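Putative Lipoprotein (Shewanella oneidensis, PDB 3U24) is of unknown function but binds zinc ions and, by its kinship with metallopeptidases, may be a zinc-dependent hydrolase. Local coordinates at residues A[324-329]-A[404-409]; A[331-336]-A[447-452]; A[346-351]-A[413-418]. One frame throughout, in Å; residues are numbered along the deposited sequence.

Interaction 1: A[324-329]-A[404-409]. With ZN (zinc ion), chain F.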
loop_
_atom_site.group_PDB
_atom_site.type_symbol
_atom_site.label_atom_id
_atom_site.label_comp_id
_atom_site.label_asym_id
_atom_site.label_seq_id
_atom_site.Cartn_x
_atom_site.Cartn_y
_atom_site.Cartn_z
ATOM N N ARG A 324 0.094 23.619 -6.398
ATOM C CA ARG A 324 0.359 24.576 -5.312
ATOM C C ARG A 324 -0.795 25.548 -5.122
ATOM O O ARG A 324 -1.109 25.957 -4.007
ATOM C CB ARG A 324 1.588 25.441 -5.596
ATOM C CG ARG A 324 2.927 24.758 -5.533
ATOM C CD ARG A 324 4.087 25.749 -5.318
ATOM N NE ARG A 324 5.282 24.957 -5.112
ATOM C CZ ARG A 324 6.142 24.612 -6.064
ATOM N NH1 ARG A 324 6.026 25.065 -7.302
ATOM N NH2 ARG A 324 7.152 23.820 -5.752
ATOM N N LYS A 325 -1.399 25.967 -6.212
ATOM C CA LYS A 325 -2.544 26.877 -6.149
ATOM C C LYS A 325 -3.771 26.197 -5.480
ATOM O O LYS A 325 -4.496 26.824 -4.668
ATOM C CB LYS A 325 -2.851 27.356 -7.576
ATOM C CG LYS A 325 -4.035 28.288 -7.764
ATOM C CD LYS A 325 -4.208 28.652 -9.242
ATOM C CE LYS A 325 -5.458 29.509 -9.473
ATOM N NZ LYS A 325 -6.718 28.755 -9.170
ATOM N N GLN A 326 -3.955 24.904 -5.747
ATOM C CA GLN A 326 -5.161 24.186 -5.285
ATOM C C GLN A 326 -5.160 23.918 -3.785
ATOM O O GLN A 326 -6.205 24.002 -3.144
ATOM C CB GLN A 326 -5.377 22.870 -6.035
ATOM C CG GLN A 326 -6.003 23.095 -7.389
ATOM C CD GLN A 326 -6.357 21.819 -8.104
ATOM O OE1 GLN A 326 -6.431 20.740 -7.494
ATOM N NE2 GLN A 326 -6.575 21.925 -9.411
ATOM N N ILE A 327 -3.998 23.631 -3.222
ATOM C CA ILE A 327 -3.971 23.245 -1.837
ATOM C C ILE A 327 -4.569 24.338 -0.923
ATOM O O ILE A 327 -5.443 24.012 -0.096
ATOM C CB ILE A 327 -2.580 22.723 -1.426
ATOM C CG1 ILE A 327 -2.354 21.386 -2.128
ATOM C CG2 ILE A 327 -2.514 22.500 0.091
ATOM C CD1 ILE A 327 -0.945 20.875 -2.032
ATOM N N PRO A 328 -4.148 25.620 -1.085
ATOM C CA PRO A 328 -4.786 26.644 -0.270
ATOM C C PRO A 328 -6.257 26.840 -0.571
ATOM O O PRO A 328 -6.974 27.319 0.289
ATOM C CB PRO A 328 -3.988 27.938 -0.573
ATOM C CG PRO A 328 -2.724 27.507 -1.280
ATOM C CD PRO A 328 -2.770 25.985 -1.440
ATOM N N GLU A 329 -6.706 26.489 -1.769
ATOM C CA GLU A 329 -8.136 26.552 -2.075
ATOM C C GLU A 329 -8.927 25.478 -1.297
ATOM O O GLU A 329 -10.039 25.711 -0.844
ATOM C CB GLU A 329 -8.406 26.427 -3.582
ATOM C CG GLU A 329 -8.049 27.684 -4.401
ATOM C CD GLU A 329 -8.101 27.481 -5.936
ATOM O OE1 GLU A 329 -8.177 26.316 -6.439
ATOM O OE2 GLU A 329 -8.052 28.514 -6.658
ATOM N N ILE A 404 -9.792 16.164 -7.206
ATOM C CA ILE A 404 -10.025 14.964 -6.419
ATOM C C ILE A 404 -8.737 14.300 -5.913
ATOM O O ILE A 404 -8.690 13.848 -4.770
ATOM C CB ILE A 404 -10.864 13.951 -7.207
ATOM C CG1 ILE A 404 -12.257 14.506 -7.399
ATOM C CG2 ILE A 404 -10.962 12.614 -6.472
ATOM C CD1 ILE A 404 -12.944 13.770 -8.523
ATOM N N LEU A 405 -7.702 14.247 -6.745
ATOM C CA LEU A 405 -6.394 13.731 -6.300
ATOM C C LEU A 405 -5.809 14.538 -5.125
ATOM O O LEU A 405 -5.226 13.973 -4.190
ATOM C CB LEU A 405 -5.359 13.731 -7.447
ATOM C CG LEU A 405 -3.910 13.292 -7.116
ATOM C CD1 LEU A 405 -3.846 11.795 -6.820
ATOM C CD2 LEU A 405 -2.910 13.669 -8.216
ATOM N N ASN A 406 -5.930 15.850 -5.199
ATOM C CA ASN A 406 -5.401 16.716 -4.156
ATOM C C ASN A 406 -6.227 16.625 -2.850
ATOM O O ASN A 406 -5.674 16.778 -1.772
ATOM C CB ASN A 406 -5.289 18.165 -4.667
ATOM C CG ASN A 406 -4.164 18.338 -5.696
ATOM O OD1 ASN A 406 -3.133 17.637 -5.646
ATOM N ND2 ASN A 406 -4.368 19.291 -6.655
ATOM N N ILE A 407 -7.524 16.341 -2.953
ATOM C CA ILE A 407 -8.327 16.037 -1.794
ATOM C C ILE A 407 -7.822 14.751 -1.143
ATOM O O ILE A 407 -7.580 14.729 0.081
ATOM C CB ILE A 407 -9.817 15.947 -2.161
ATOM C CG1 ILE A 407 -10.343 17.365 -2.521
ATOM C CG2 ILE A 407 -10.617 15.284 -1.050
ATOM C CD1 ILE A 407 -11.768 17.407 -3.060
ATOM N N HIS A 408 -7.661 13.705 -1.956
ATOM C CA HIS A 408 -7.262 12.382 -1.498
ATOM C C HIS A 408 -5.911 12.453 -0.840
ATOM O O HIS A 408 -5.700 11.900 0.229
ATOM C CB HIS A 408 -7.223 11.383 -2.675
ATOM C CG HIS A 408 -6.740 9.982 -2.326
ATOM N ND1 HIS A 408 -7.559 8.925 -2.295
ATOM C CD2 HIS A 408 -5.465 9.487 -1.986
ATOM C CE1 HIS A 408 -6.843 7.784 -1.937
ATOM N NE2 HIS A 408 -5.580 8.123 -1.754
ATOM N N GLU A 409 -4.974 13.107 -1.493
ATOM C CA GLU A 409 -3.573 13.074 -1.053
ATOM C C GLU A 409 -3.229 14.091 0.010
ATOM O O GLU A 409 -2.411 13.835 0.868
ATOM C CB GLU A 409 -2.629 13.296 -2.259
ATOM C CG GLU A 409 -2.632 12.146 -3.233
ATOM C CD GLU A 409 -2.054 10.895 -2.627
ATOM O OE1 GLU A 409 -1.271 11.043 -1.664
ATOM O OE2 GLU A 409 -2.367 9.778 -3.101
HETATM ZN ZN ZN F . -4.288 6.994 -0.981
HETATM O O HOH W 1 -2.663 7.263 -2.342
#

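Interaction 2: A[331-336]-A[447-452]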
loop_
_atom_site.group_PDB
_atom_site.type_symbol
_atom_site.label_atom_id
_atom_site.label_comp_id
_atom_site.label_asym_id
_atom_site.label_seq_id
_atom_site.Cartn_x
_atom_site.Cartn_y
_atom_site.Cartn_z
ATOM N N ILE A 331 -7.866 24.192 1.597
ATOM C CA ILE A 331 -7.764 24.652 2.974
ATOM C C ILE A 331 -8.891 25.640 3.256
ATOM O O ILE A 331 -9.613 25.505 4.258
ATOM C CB ILE A 331 -6.390 25.285 3.292
ATOM C CG1 ILE A 331 -5.275 24.212 3.254
ATOM C CG2 ILE A 331 -6.388 26.015 4.681
ATOM C CD1 ILE A 331 -3.876 24.813 3.361
ATOM N N GLU A 332 -9.075 26.587 2.338
ATOM C CA GLU A 332 -10.108 27.610 2.503
ATOM C C GLU A 332 -11.470 26.935 2.535
ATOM O O GLU A 332 -12.290 27.222 3.390
ATOM C CB GLU A 332 -10.023 28.671 1.389
ATOM C CG GLU A 332 -11.164 29.683 1.363
ATOM C CD GLU A 332 -11.208 30.596 0.112
ATOM O OE1 GLU A 332 -10.760 30.208 -1.013
ATOM O OE2 GLU A 332 -11.745 31.722 0.257
ATOM N N PHE A 333 -11.705 26.019 1.617
ATOM C CA PHE A 333 -12.992 25.368 1.580
ATOM C C PHE A 333 -13.266 24.571 2.888
ATOM O O PHE A 333 -14.341 24.659 3.442
ATOM C CB PHE A 333 -13.132 24.521 0.320
ATOM C CG PHE A 333 -14.412 23.779 0.255
ATOM C CD1 PHE A 333 -14.550 22.562 0.920
ATOM C CD2 PHE A 333 -15.507 24.304 -0.432
ATOM C CE1 PHE A 333 -15.750 21.883 0.912
ATOM C CE2 PHE A 333 -16.715 23.603 -0.454
ATOM C CZ PHE A 333 -16.831 22.388 0.224
ATOM N N VAL A 334 -12.294 23.830 3.387
ATOM C CA VAL A 334 -12.483 23.050 4.593
ATOM C C VAL A 334 -12.761 23.932 5.797
ATOM O O VAL A 334 -13.641 23.623 6.608
ATOM C CB VAL A 334 -11.271 22.183 4.901
ATOM C CG1 VAL A 334 -11.335 21.687 6.336
ATOM C CG2 VAL A 334 -11.228 21.030 3.909
ATOM N N ASN A 335 -12.054 25.053 5.877
ATOM C CA ASN A 335 -12.335 26.035 6.916
ATOM C C ASN A 335 -13.696 26.667 6.794
ATOM O O ASN A 335 -14.415 26.733 7.764
ATOM C CB ASN A 335 -11.251 27.111 6.948
ATOM C CG ASN A 335 -9.924 26.546 7.402
ATOM O OD1 ASN A 335 -9.901 25.568 8.147
ATOM N ND2 ASN A 335 -8.827 27.137 6.961
ATOM N N GLN A 336 -14.039 27.131 5.609
ATOM C CA GLN A 336 -15.321 27.762 5.415
ATOM C C GLN A 336 -16.465 26.819 5.788
ATOM O O GLN A 336 -17.402 27.238 6.430
ATOM C CB GLN A 336 -15.496 28.236 3.976
ATOM C CG GLN A 336 -14.733 29.514 3.663
ATOM C CD GLN A 336 -15.292 30.752 4.353
ATOM O OE1 GLN A 336 -16.497 30.915 4.511
ATOM N NE2 GLN A 336 -14.413 31.644 4.725
ATOM N N ARG A 447 -15.674 11.781 -1.337
ATOM C CA ARG A 447 -17.114 11.771 -1.346
ATOM C C ARG A 447 -17.683 12.852 -0.424
ATOM O O ARG A 447 -18.552 13.642 -0.817
ATOM C CB ARG A 447 -17.591 10.362 -0.991
ATOM C CG ARG A 447 -19.037 10.206 -0.583
ATOM C CD ARG A 447 -20.013 10.321 -1.709
ATOM N NE ARG A 447 -19.847 9.194 -2.632
ATOM C CZ ARG A 447 -20.775 8.740 -3.489
ATOM N NH1 ARG A 447 -21.998 9.311 -3.560
ATOM N NH2 ARG A 447 -20.453 7.696 -4.265
HETATM N N MSE A 448 -17.168 12.893 0.797
HETATM C CA MSE A 448 -17.610 13.864 1.806
HETATM C C MSE A 448 -17.428 15.292 1.285
HETATM O O MSE A 448 -18.337 16.080 1.391
HETATM C CB MSE A 448 -16.831 13.650 3.105
HETATM C CG MSE A 448 -17.210 14.559 4.242
HETATM SE SE MSE A 448 -16.146 16.190 4.139
HETATM C CE MSE A 448 -14.376 15.435 4.596
HETATM N N MSE A 449 -16.271 15.628 0.711
HETATM C CA MSE A 449 -16.086 17.008 0.165
HETATM C C MSE A 449 -17.121 17.401 -0.900
HETATM O O MSE A 449 -17.626 18.509 -0.866
HETATM C CB MSE A 449 -14.699 17.203 -0.436
HETATM C CG MSE A 449 -13.608 17.136 0.583
HETATM SE SE MSE A 449 -13.456 18.817 1.584
HETATM C CE MSE A 449 -12.223 19.751 0.308
ATOM N N LEU A 450 -17.408 16.493 -1.830
ATOM C CA LEU A 450 -18.406 16.762 -2.835
ATOM C C LEU A 450 -19.782 16.865 -2.207
ATOM O O LEU A 450 -20.552 17.782 -2.542
ATOM C CB LEU A 450 -18.423 15.702 -3.941
ATOM C CG LEU A 450 -17.251 15.585 -4.918
ATOM C CD1 LEU A 450 -17.600 14.591 -6.031
ATOM C CD2 LEU A 450 -16.952 16.895 -5.541
ATOM N N GLU A 451 -20.100 15.953 -1.296
ATOM C CA GLU A 451 -21.411 16.020 -0.607
ATOM C C GLU A 451 -21.595 17.346 0.116
ATOM O O GLU A 451 -22.729 17.853 0.178
ATOM C CB GLU A 451 -21.611 14.882 0.403
ATOM C CG GLU A 451 -21.765 13.487 -0.212
ATOM C CD GLU A 451 -21.973 12.385 0.820
ATOM O OE1 GLU A 451 -21.740 12.623 2.039
ATOM O OE2 GLU A 451 -22.383 11.268 0.411
ATOM N N GLU A 452 -20.497 17.903 0.641
ATOM C CA GLU A 452 -20.555 19.171 1.404
ATOM C C GLU A 452 -20.503 20.383 0.486
ATOM O O GLU A 452 -20.471 21.525 0.954
ATOM C CB GLU A 452 -19.398 19.281 2.422
ATOM C CG GLU A 452 -19.488 18.355 3.608
ATOM C CD GLU A 452 -20.823 18.442 4.324
ATOM O OE1 GLU A 452 -21.186 19.561 4.780
ATOM O OE2 GLU A 452 -21.511 17.383 4.436
#

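Interaction 3: A[346-351]-A[413-418]. With ZN (zinc ion), chain F.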
loop_
_atom_site.group_PDB
_atom_site.type_symbol
_atom_site.label_atom_id
_atom_site.label_comp_id
_atom_site.label_asym_id
_atom_site.label_seq_id
_atom_site.Cartn_x
_atom_site.Cartn_y
_atom_site.Cartn_z
ATOM N N LYS A 346 1.292 24.384 10.041
ATOM C CA LYS A 346 1.849 23.162 9.473
ATOM C C LYS A 346 1.596 23.209 7.949
ATOM O O LYS A 346 0.904 22.326 7.396
ATOM C CB LYS A 346 1.227 21.913 10.134
ATOM C CG LYS A 346 1.751 21.621 11.544
ATOM C CD LYS A 346 0.921 20.580 12.298
ATOM C CE LYS A 346 1.041 20.733 13.817
ATOM N NZ LYS A 346 0.132 19.838 14.601
ATOM N N PRO A 347 2.169 24.238 7.256
ATOM C CA PRO A 347 1.844 24.420 5.846
ATOM C C PRO A 347 2.513 23.318 5.012
ATOM O O PRO A 347 3.695 23.022 5.224
ATOM C CB PRO A 347 2.443 25.792 5.535
ATOM C CG PRO A 347 3.663 25.844 6.386
ATOM C CD PRO A 347 3.358 25.035 7.627
ATOM N N LEU A 348 1.765 22.718 4.082
ATOM C CA LEU A 348 2.275 21.584 3.314
ATOM C C LEU A 348 3.147 22.065 2.184
ATOM O O LEU A 348 2.724 22.889 1.375
ATOM C CB LEU A 348 1.114 20.756 2.760
ATOM C CG LEU A 348 1.419 19.496 1.938
ATOM C CD1 LEU A 348 2.432 18.564 2.592
ATOM C CD2 LEU A 348 0.098 18.786 1.657
ATOM N N VAL A 349 4.352 21.527 2.102
ATOM C CA VAL A 349 5.297 21.950 1.086
ATOM C C VAL A 349 5.199 21.079 -0.159
ATOM O O VAL A 349 5.524 19.892 -0.107
ATOM C CB VAL A 349 6.754 21.846 1.588
ATOM C CG1 VAL A 349 7.717 22.238 0.456
ATOM C CG2 VAL A 349 6.951 22.701 2.847
ATOM N N VAL A 350 4.801 21.661 -1.287
ATOM C CA VAL A 350 4.752 20.882 -2.503
ATOM C C VAL A 350 6.132 20.916 -3.064
ATOM O O VAL A 350 6.738 21.963 -3.119
ATOM C CB VAL A 350 3.794 21.441 -3.551
ATOM C CG1 VAL A 350 3.748 20.498 -4.743
ATOM C CG2 VAL A 350 2.407 21.615 -2.965
ATOM N N ARG A 351 6.633 19.756 -3.458
ATOM C CA ARG A 351 7.942 19.659 -4.074
ATOM C C ARG A 351 7.855 18.742 -5.268
ATOM O O ARG A 351 7.074 17.788 -5.308
ATOM C CB ARG A 351 9.014 19.146 -3.090
ATOM C CG ARG A 351 9.571 17.748 -3.386
ATOM C CD ARG A 351 10.552 17.275 -2.320
ATOM N NE ARG A 351 10.422 15.839 -2.059
ATOM C CZ ARG A 351 11.034 15.182 -1.073
ATOM N NH1 ARG A 351 10.814 13.878 -0.913
ATOM N NH2 ARG A 351 11.860 15.810 -0.242
ATOM N N GLY A 413 -7.481 14.679 3.034
ATOM C CA GLY A 413 -7.081 13.265 2.964
ATOM C C GLY A 413 -5.782 12.880 3.684
ATOM O O GLY A 413 -5.595 13.157 4.910
ATOM N N HIS A 414 -4.851 12.260 2.944
ATOM C CA HIS A 414 -3.678 11.667 3.617
ATOM C C HIS A 414 -2.911 12.585 4.490
ATOM O O HIS A 414 -2.551 12.193 5.587
ATOM C CB HIS A 414 -2.715 11.026 2.644
ATOM C CG HIS A 414 -3.218 9.764 2.062
ATOM N ND1 HIS A 414 -3.857 8.832 2.801
ATOM C CD2 HIS A 414 -3.167 9.280 0.777
ATOM C CE1 HIS A 414 -4.206 7.821 2.000
ATOM N NE2 HIS A 414 -3.728 8.079 0.779
ATOM N N TYR A 415 -2.620 13.802 4.051
ATOM C CA TYR A 415 -1.731 14.662 4.861
ATOM C C TYR A 415 -2.431 15.048 6.163
ATOM O O TYR A 415 -1.821 14.977 7.251
ATOM C CB TYR A 415 -1.251 15.905 4.104
ATOM C CG TYR A 415 -0.480 16.901 4.950
ATOM C CD1 TYR A 415 0.774 16.614 5.398
ATOM C CD2 TYR A 415 -1.031 18.143 5.312
ATOM C CE1 TYR A 415 1.477 17.497 6.181
ATOM C CE2 TYR A 415 -0.323 19.040 6.084
ATOM C CZ TYR A 415 0.943 18.698 6.525
ATOM O OH TYR A 415 1.727 19.577 7.304
ATOM N N THR A 416 -3.704 15.410 6.061
ATOM C CA THR A 416 -4.471 15.760 7.224
ATOM C C THR A 416 -4.561 14.628 8.221
ATOM O O THR A 416 -4.365 14.842 9.423
ATOM C CB THR A 416 -5.862 16.213 6.836
ATOM O OG1 THR A 416 -5.708 17.286 5.904
ATOM C CG2 THR A 416 -6.648 16.724 8.038
ATOM N N GLN A 417 -4.855 13.430 7.732
ATOM C CA GLN A 417 -4.933 12.275 8.598
ATOM C C GLN A 417 -3.579 11.978 9.261
ATOM O O GLN A 417 -3.547 11.548 10.422
ATOM C CB GLN A 417 -5.423 11.055 7.805
ATOM C CG GLN A 417 -5.711 9.812 8.658
ATOM C CD GLN A 417 -4.550 8.805 8.756
ATOM O OE1 GLN A 417 -4.260 8.270 9.844
ATOM N NE2 GLN A 417 -3.936 8.500 7.638
ATOM N N LEU A 418 -2.476 12.197 8.539
ATOM C CA LEU A 418 -1.144 11.993 9.133
ATOM C C LEU A 418 -0.884 12.995 10.261
ATOM O O LEU A 418 -0.377 12.628 11.293
ATOM C CB LEU A 418 -0.034 12.132 8.077
ATOM C CG LEU A 418 1.447 12.228 8.516
ATOM C CD1 LEU A 418 1.947 10.901 9.096
ATOM C CD2 LEU A 418 2.313 12.622 7.317
HETATM ZN ZN ZN F . -4.288 6.994 -0.981
HETATM O O HOH W 1 -2.663 7.263 -2.342
#

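Interaction 1: A[324-329]-A[404-409]
The zinc-site helix of what is probably a metallopeptidase-like fold, 401-409, is tied to helix 319-337 by two buried amides, those of Q326 and N406. N406 ND2 donates to Q326 OE1 at 2.7 Å, with an N-H...O angle of 151°. The two flat groups stand nearly perpendicular. Q326 OE1 lies close to the amide plane of N406, whereas the donor stands 52° out of the carbonyl plane of Q326, not on a lone pair. Q326 reaches the neighbouring helix because its chain runs extended beyond CG. This single bond carries the direct contact between 324-329 and 404-409.

Both amides are also held at their other ends: E322, itself a zinc-binding residue, accepts from Q326 NE2, one turn earlier on the same helix, and Y377 hydrogen-bonds to N406 OD1. A second zinc ion lies about 4 Å from the Q326 side chain. Each planar group is thus gripped through its oxygen and its nitrogen, which fixes its rotation about the last torsion.

The other side of helix 401-409 carries the metal chemistry. H408 and E409 begin the segment HEAIPGH, which resembles the zinc-binding HExxH signature but has two extra residues between the histidines. The site is completed by H414 and E439, an arrangement reminiscent of the gluzincins, and E409 takes the place of the glutamate in HExxH-type sites. H408 is positioned from behind, its ND1 bonded to E446, while its NE2 binds zinc at 1.9 Å. A water sits 2.1 Å from the zinc ion. With its chain bent about the CB-CG bond (chi2 -66°), E409 keeps OE2 4.0 Å from zinc but accepts a hydrogen bond from that water, whose O lies 2.6 Å from E409 OE2.

Interaction 2: A[331-336]-A[447-452]
A helix-helix contact centred on a Met-aromatic pair joins the later part of helix 319-337 to the end of helix 435-451, the helix that also supplies the zinc ligand E439. F333 and V334 are the side chains of 331-336 that meet M449, modelled as selenomethionine, and the two backbones come nearest at V334 and M449, whose CA atoms are 8.3 Å apart.

The aromatic part is oblique. The selenium of M449 lies 5.0 Å from the F333 ring centroid, 71° off the ring normal, while the methyl carbon M449 CE comes 3.7 Å from F333 CD1. The two side chains run past one another in opposite directions. F333 can extend across the gap because its CG stands anti to the backbone N (chi1 177°).

The aliphatic part is smaller. V334 crosses M449 at about a right angle, and its CG2 is 3.9 Å from M449 SE. M449 is bent at both chi2 and chi3, which turns its SE and CE toward helix 319-337, into the notch formed by F333 and V334. I339, just beyond the end of helix 319-337, packs on F333 and M449 as well, and Y454 meets F333 in an edge-to-face stack.

A polar group touches the ring too: where helix 435-451 gives way to loop, the backbone carbonyl of E452 faces the ring edge, with E452 O 3.8 Å from F333 CZ and near the ring plane.

Interaction 3: A[346-351]-A[413-418]
This is a surface contact, part CH-pi and part hydrogen bond, in which Y415 of helix 414-423 lies against L348 and K346 on the approach to strand 349-352. That strand is an outermost member of a small mixed sheet and pairs in parallel with strand 376-379.

With CG anti to its backbone N (chi1 173°), Y415 swings its ring out toward L348, which covers one face. L348 CD1 stands 3.9 Å from the Y415 ring centroid, only 16° off the ring normal and over the CD1-CE1 side; the second methyl, L348 CD2, rests 3.8 Å from Y415 CG. The two side chains lie antiparallel, the tip of the leucine beside the root of the tyrosine.

At the far end of the ring the phenol turns to the backbone: Y415 OH donates to K346 O at 2.9 Å, approaching from 50° above the carbonyl plane. The acceptor itself lies near the plane of the ring, at its edge. Since K346 and P347 are poorly ordered, L348 is the better defined of the partners.

Y415 directly follows a metal ligand. H414 NE2 binds zinc at 2.1 Å, and the H414 ring meets that of H408 roughly perpendicularly. The contact thus ties the segment leading into the edge strand to the first turn of the helix that presents the second histidine of a zinc site, H408, H414 and E439, that resembles those of gluzincins.

Taken together, the three contacts differ in both depth and chemistry, and the buried one is the polar one. Interaction 1 is fully buried and relies on paired amides; interaction 2, partly buried, relies on selenium, methyl and ring contacts; interaction 3 lies at the surface, combining a methyl-covered tyrosine with a bond to backbone. Interactions 1 and 2 share helix 319-337 and touch where I407 packs on M449. Interactions 1 and 3 meet more intimately: they share the zinc ion and its water, the backbone N of H414 probably bonds to H408 O, and I327 packs on V350. Interactions 2 and 3 do not touch. Interaction 1 thus lies between the others, adjoining each of them.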